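Local coordinates for protein uncharacterized HTH-type transcriptional regulator SAR2349 (Staphylococcus aureus, PDB 4EM2) that probably binds DNA as a MarR-family transcriptional regulator, and binds salicylate at several sites, at residues 104-109 with 123-128. Numbering follows the deposited sequence.
Sequences ENDLIT and TLTPKG
Thr125 OG1 works in two directions at once: it donates to Asp106 O at 2.7 Å, approaching 33° out of the carbonyl plane, and it accepts from Gly128 N at 2.9 Å, the capping bond of an N-cap. With chi1 at 59° the hydroxyl lies between its own backbone N and carbonyl carbon, which places it at the N-H groups of the first turn of helix 126-148. The backbone of Thr125 adds a third bond, N to Leu107 O at 3.1 Å; it is straight at hydrogen but meets the carbonyl from above its plane. Lys127, extended throughout, runs across Asp106 and brings NZ to Asn105 O at 2.9 Å, while a water joins NZ to Asp106 OD2. On the strand side, Thr109 and Thr123 form an antiparallel hydrogen-bonded pair: Thr109 N reaches Thr123 O at 2.8 Å, and Thr123 N returns a 3.2 Å bond to Thr109 O. Ile108 CG2 meets Leu124 CD2 at 4.0 Å, and both side chains continue onto Leu70 and Ile73 of helix 64-76. Further out, Gln77 OE1 accepts from Leu124 N, and a Schellman motif with Asp106 at C-prime ends helix 92-104, so that the chain leaves the helix for strand 108-110. This geometry fits the base of the beta hairpin, the wing of a MarR-type winged helix-turn-helix domain, where the capped helix follows the second strand.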
loop_
_atom_site.group_PDB
_atom_site.type_symbol
_atom_site.label_atom_id
_atom_site.label_comp_id
_atom_site.label_asym_id
_atom_site.label_seq_id
_atom_site.Cartn_x
_atom_site.Cartn_y
_atom_site.Cartn_z
ATOM N N GLU A 104 5.845 5.610 -16.654
ATOM C CA GLU A 104 6.726 6.704 -17.032
ATOM C C GLU A 104 8.004 6.718 -16.215
ATOM O O GLU A 104 9.076 7.151 -16.685
ATOM C CB GLU A 104 5.990 8.032 -16.871
ATOM C CG GLU A 104 6.889 9.276 -17.078
ATOM C CD GLU A 104 7.524 9.340 -18.481
ATOM O OE1 GLU A 104 6.803 9.127 -19.508
ATOM O OE2 GLU A 104 8.744 9.616 -18.554
ATOM N N ASN A 105 7.914 6.250 -14.976
ATOM C CA ASN A 105 9.099 6.195 -14.151
ATOM C C ASN A 105 9.895 4.903 -14.361
ATOM O O ASN A 105 10.838 4.651 -13.606
ATOM C CB ASN A 105 8.724 6.302 -12.664
ATOM C CG ASN A 105 8.122 7.625 -12.325
ATOM O OD1 ASN A 105 8.625 8.659 -12.754
ATOM N ND2 ASN A 105 7.037 7.615 -11.556
ATOM N N ASP A 106 9.502 4.064 -15.336
ATOM C CA ASP A 106 10.277 2.824 -15.558
ATOM C C ASP A 106 10.203 1.811 -14.376
ATOM O O ASP A 106 11.141 1.032 -14.121
ATOM C CB ASP A 106 11.728 3.241 -15.803
ATOM C CG ASP A 106 12.605 2.113 -16.382
ATOM O OD1 ASP A 106 12.059 1.167 -17.001
ATOM O OD2 ASP A 106 13.858 2.210 -16.230
ATOM N N LEU A 107 9.093 1.822 -13.650
ATOM C CA LEU A 107 8.934 0.915 -12.502
ATOM C C LEU A 107 8.081 -0.299 -12.856
ATOM O O LEU A 107 8.126 -1.319 -12.166
ATOM C CB LEU A 107 8.287 1.671 -11.320
ATOM C CG LEU A 107 9.206 2.781 -10.794
ATOM C CD1 LEU A 107 8.457 3.616 -9.736
ATOM C CD2 LEU A 107 10.457 2.161 -10.206
ATOM N N ILE A 108 7.293 -0.166 -13.925
ATOM C CA ILE A 108 6.450 -1.261 -14.360
ATOM C C ILE A 108 6.397 -1.287 -15.867
ATOM O O ILE A 108 6.510 -0.252 -16.527
ATOM C CB ILE A 108 4.961 -1.207 -13.843
ATOM C CG1 ILE A 108 4.240 -0.040 -14.474
ATOM C CG2 ILE A 108 4.882 -1.198 -12.298
ATOM C CD1 ILE A 108 2.671 -0.052 -14.176
ATOM N N THR A 109 6.222 -2.493 -16.398
ATOM C CA THR A 109 6.154 -2.667 -17.839
ATOM C C THR A 109 4.773 -3.214 -18.215
ATOM O O THR A 109 4.197 -4.006 -17.496
ATOM C CB THR A 109 7.238 -3.639 -18.330
ATOM O OG1 THR A 109 7.343 -4.738 -17.410
ATOM C CG2 THR A 109 8.578 -2.943 -18.409
ATOM N N THR A 123 3.695 -5.898 -15.024
ATOM C CA THR A 123 4.657 -6.517 -14.131
ATOM C C THR A 123 5.722 -5.495 -13.776
ATOM O O THR A 123 5.896 -4.515 -14.497
ATOM C CB THR A 123 5.397 -7.699 -14.815
ATOM O OG1 THR A 123 5.903 -7.235 -16.063
ATOM C CG2 THR A 123 4.468 -8.897 -14.989
ATOM N N LEU A 124 6.457 -5.745 -12.691
ATOM C CA LEU A 124 7.505 -4.800 -12.296
ATOM C C LEU A 124 8.680 -4.932 -13.198
ATOM O O LEU A 124 8.991 -6.031 -13.653
ATOM C CB LEU A 124 8.046 -5.077 -10.887
ATOM C CG LEU A 124 7.144 -4.995 -9.622
ATOM C CD1 LEU A 124 7.969 -4.536 -8.435
ATOM C CD2 LEU A 124 5.981 -4.106 -9.825
ATOM N N THR A 125 9.344 -3.813 -13.455
ATOM C CA THR A 125 10.620 -3.846 -14.217
ATOM C C THR A 125 11.712 -4.145 -13.177
ATOM O O THR A 125 11.454 -4.115 -11.966
ATOM C CB THR A 125 10.992 -2.490 -14.724
ATOM O OG1 THR A 125 11.118 -1.637 -13.563
ATOM C CG2 THR A 125 9.918 -1.964 -15.701
ATOM N N PRO A 126 12.963 -4.408 -13.622
ATOM C CA PRO A 126 14.034 -4.691 -12.631
ATOM C C PRO A 126 14.230 -3.521 -11.626
ATOM O O PRO A 126 14.548 -3.724 -10.427
ATOM C CB PRO A 126 15.281 -4.905 -13.497
ATOM C CG PRO A 126 14.675 -5.604 -14.789
ATOM C CD PRO A 126 13.365 -4.778 -15.003
ATOM N N LYS A 127 14.106 -2.303 -12.137
ATOM C CA LYS A 127 14.211 -1.103 -11.295
ATOM C C LYS A 127 13.073 -1.153 -10.274
ATOM O O LYS A 127 13.269 -0.916 -9.069
ATOM C CB LYS A 127 14.046 0.123 -12.179
ATOM C CG LYS A 127 14.270 1.454 -11.456
ATOM C CD LYS A 127 14.046 2.638 -12.424
ATOM C CE LYS A 127 13.989 3.945 -11.676
ATOM N NZ LYS A 127 13.454 5.062 -12.538
ATOM N N GLY A 128 11.887 -1.493 -10.748
ATOM C CA GLY A 128 10.745 -1.601 -9.868
ATOM C C GLY A 128 10.993 -2.581 -8.725
ATOM O O GLY A 128 10.671 -2.287 -7.528
HETATM O O HOH W 1 14.840 4.404 -15.304
HETATM O O HOH W 2 3.986 -7.194 -18.078
#